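Aminotransferase, class III (Deinococcus radiodurans, PDB 3I4J) probably acts as a transaminase that uses pyridoxal phosphate as its cofactor. Local coordinates at residues M343-G348 with G354-D359. The protein carries 1 engineered substitution. Numbering follows the deposited sequence.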
ATOM      1  N   MET C 343     -29.321   5.676 -22.645  1.00 25.68           N
ATOM      2  CA  MET C 343     -28.255   6.440 -22.006  1.00 26.44           C
ATOM      3  C   MET C 343     -28.982   7.628 -21.360  1.00 27.73           C
ATOM      4  O   MET C 343     -29.167   8.673 -21.989  1.00 27.13           O
ATOM      5  CB  MET C 343     -27.239   6.920 -23.060  1.00 25.06           C
ATOM      6  CG  MET C 343     -26.466   5.791 -23.769  1.00 26.14           C
ATOM      7  SD  MET C 343     -25.357   6.335 -25.114  1.00 17.85           S
ATOM      8  CE  MET C 343     -23.881   6.815 -24.166  1.00 24.10           C
ATOM      9  N   MET C 344     -29.410   7.433 -20.113  1.00 28.32           N
ATOM     10  CA  MET C 344     -30.158   8.430 -19.337  1.00 30.67           C
ATOM     11  C   MET C 344     -29.444   9.767 -19.202  1.00 31.62           C
ATOM     12  O   MET C 344     -30.071  10.828 -19.237  1.00 32.63           O
ATOM     13  CB  MET C 344     -30.442   7.890 -17.929  1.00 33.00           C
ATOM     14  CG  MET C 344     -31.167   6.548 -17.884  1.00 33.40           C
ATOM     15  SD  MET C 344     -32.953   6.674 -18.087  1.00 31.87           S
ATOM     16  CE  MET C 344     -33.487   6.291 -16.459  1.00 36.87           C
ATOM     17  N   GLN C 345     -28.129   9.712 -19.029  1.00 31.06           N
ATOM     18  CA  GLN C 345     -27.338  10.919 -18.872  1.00 30.93           C
ATOM     19  C   GLN C 345     -25.879  10.656 -19.211  1.00 30.36           C
ATOM     20  O   GLN C 345     -25.360   9.567 -18.963  1.00 28.19           O
ATOM     21  CB  GLN C 345     -27.458  11.432 -17.432  1.00 33.89           C
ATOM     22  CG  GLN C 345     -26.658  12.690 -17.134  1.00 37.11           C
ATOM     23  CD  GLN C 345     -27.030  13.308 -15.798  1.00 39.64           C
ATOM     24  OE1 GLN C 345     -27.092  12.621 -14.776  1.00 40.03           O
ATOM     25  NE2 GLN C 345     -27.276  14.613 -15.798  1.00 41.43           N
ATOM     26  N   VAL C 346     -25.237  11.659 -19.799  1.00 28.41           N
ATOM     27  CA  VAL C 346     -23.831  11.578 -20.171  1.00 29.91           C
ATOM     28  C   VAL C 346     -23.138  12.779 -19.542  1.00 28.25           C
ATOM     29  O   VAL C 346     -23.631  13.905 -19.631  1.00 29.08           O
ATOM     30  CB  VAL C 346     -23.647  11.608 -21.705  1.00 31.41           C
ATOM     31  CG1 VAL C 346     -24.279  12.860 -22.286  1.00 35.10           C
ATOM     32  CG2 VAL C 346     -22.166  11.560 -22.051  1.00 35.34           C
ATOM     33  N   ARG C 347     -21.997  12.537 -18.906  1.00 27.58           N
ATOM     34  CA  ARG C 347     -21.261  13.601 -18.234  1.00 27.05           C
ATOM     35  C   ARG C 347     -19.762  13.453 -18.408  1.00 25.39           C
ATOM     36  O   ARG C 347     -19.259  12.352 -18.615  1.00 23.29           O
ATOM     37  CB  ARG C 347     -21.579  13.581 -16.736  1.00 28.82           C
ATOM     38  CG  ARG C 347     -23.052  13.668 -16.419  1.00 34.66           C
ATOM     39  CD  ARG C 347     -23.324  13.626 -14.926  1.00 35.47           C
ATOM     40  NE  ARG C 347     -22.882  12.386 -14.296  1.00 36.13           N
ATOM     41  CZ  ARG C 347     -23.527  11.792 -13.295  1.00 34.60           C
ATOM     42  NH1 ARG C 347     -24.644  12.322 -12.818  1.00 36.54           N
ATOM     43  NH2 ARG C 347     -23.051  10.675 -12.761  1.00 32.62           N
ATOM     44  N   GLY C 348     -19.048  14.567 -18.305  1.00 23.50           N
ATOM     45  CA  GLY C 348     -17.607  14.514 -18.429  1.00 22.06           C
ATOM     46  C   GLY C 348     -16.894  15.797 -18.061  1.00 22.64           C
ATOM     47  O   GLY C 348     -17.373  16.896 -18.347  1.00 22.46           O
ATOM     48  N   GLY C 354     -18.836   9.813 -17.504  1.00 21.80           N
ATOM     49  CA  GLY C 354     -19.776   8.839 -16.992  1.00 23.49           C
ATOM     50  C   GLY C 354     -21.019   8.726 -17.847  1.00 24.61           C
ATOM     51  O   GLY C 354     -21.443   9.690 -18.488  1.00 25.83           O
ATOM     52  N   VAL C 355     -21.592   7.529 -17.862  1.00 25.90           N
ATOM     53  CA  VAL C 355     -22.807   7.253 -18.617  1.00 26.06           C
ATOM     54  C   VAL C 355     -23.777   6.568 -17.671  1.00 27.28           C
ATOM     55  O   VAL C 355     -23.455   5.534 -17.083  1.00 25.84           O
ATOM     56  CB  VAL C 355     -22.526   6.309 -19.819  1.00 26.34           C
ATOM     57  CG1 VAL C 355     -23.831   5.971 -20.538  1.00 27.86           C
ATOM     58  CG2 VAL C 355     -21.555   6.968 -20.780  1.00 26.12           C
ATOM     59  N   VAL C 356     -24.953   7.164 -17.498  1.00 26.62           N
ATOM     60  CA  VAL C 356     -25.974   6.592 -16.633  1.00 28.69           C
ATOM     61  C   VAL C 356     -26.969   5.876 -17.539  1.00 28.54           C
ATOM     62  O   VAL C 356     -27.488   6.465 -18.488  1.00 28.02           O
ATOM     63  CB  VAL C 356     -26.694   7.689 -15.826  1.00 29.40           C
ATOM     64  CG1 VAL C 356     -27.776   7.069 -14.951  1.00 30.69           C
ATOM     65  CG2 VAL C 356     -25.683   8.446 -14.980  1.00 28.56           C
ATOM     66  N   LEU C 357     -27.225   4.606 -17.247  1.00 30.14           N
ATOM     67  CA  LEU C 357     -28.128   3.805 -18.061  1.00 31.75           C
ATOM     68  C   LEU C 357     -29.444   3.473 -17.369  1.00 32.09           C
ATOM     69  O   LEU C 357     -29.516   3.418 -16.140  1.00 31.37           O
ATOM     70  CB  LEU C 357     -27.426   2.508 -18.461  1.00 33.64           C
ATOM     71  CG  LEU C 357     -26.107   2.700 -19.214  1.00 36.87           C
ATOM     72  CD1 LEU C 357     -25.315   1.406 -19.198  1.00 38.43           C
ATOM     73  CD2 LEU C 357     -26.392   3.157 -20.636  1.00 36.91           C
ATOM     74  N   GLY C 358     -30.477   3.242 -18.176  1.00 33.09           N
ATOM     75  CA  GLY C 358     -31.791   2.906 -17.653  1.00 36.98           C
ATOM     76  C   GLY C 358     -32.700   2.380 -18.750  1.00 38.47           C
ATOM     77  O   GLY C 358     -32.296   2.307 -19.910  1.00 37.26           O
ATOM     78  N   ASP C 359     -33.929   2.008 -18.394  1.00 41.53           N
ATOM     79  CA  ASP C 359     -34.877   1.493 -19.381  1.00 43.74           C
ATOM     80  C   ASP C 359     -35.681   2.655 -19.966  1.00 44.48           C
ATOM     81  O   ASP C 359     -35.940   3.646 -19.281  1.00 44.43           O
ATOM     82  CB  ASP C 359     -35.815   0.469 -18.733  1.00 47.04           C
ATOM     83  CG  ASP C 359     -37.027   1.109 -18.091  1.00 49.28           C
ATOM     84  OD1 ASP C 359     -38.042   1.302 -18.798  1.00 50.37           O
ATOM     85  OD2 ASP C 359     -36.962   1.428 -16.883  1.00 51.72           O
TER
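Met343 packs on Val355 and Leu357 across a beta hairpin, strands 343-349 and 352-357, whose second strand also pairs with strand 400-403. A classic beta bulge interrupts the antiparallel pairing: Met344 and Gln345 both face Val356, and both their amides reach Val356 O in weak bonds. Beyond it the pairing is regular. Val356 N gives Gln345 O a nearly straight bond (2.8 Å, 175°), and Arg347 and Gly354 each give their N-H to the other's carbonyl oxygen. The tight face carries Met343, Val346, Val355 and Leu357, with Val346 lying on helix 318-339. Met343 bends at chi3 (83°), which lays CE against Val355 CG1 (3.7 Å), while its CG runs beside Leu357 CD2 (4.1 Å). Shortening Met343 to an alanine takes away CG, SD and CE, which would probably leave Val355 CG1 without its methyl partner and open a gap beside the buried Val355 and Leu357. Packing is looser on the face of Gln345, Arg347 and Val356, where Gln345 is solvent-exposed. Arg347 NH2 makes a salt bridge to Asp204 OD1 and a hydrogen bond to Ala205 O. At the bulge, exposed Met344 folds along the departing chain, its CG 3.4 Å from Gly358 N. Over one guanidinium face of Arg347, offset toward the rim, sits Val356 CG2, 4.1 Å from NH2.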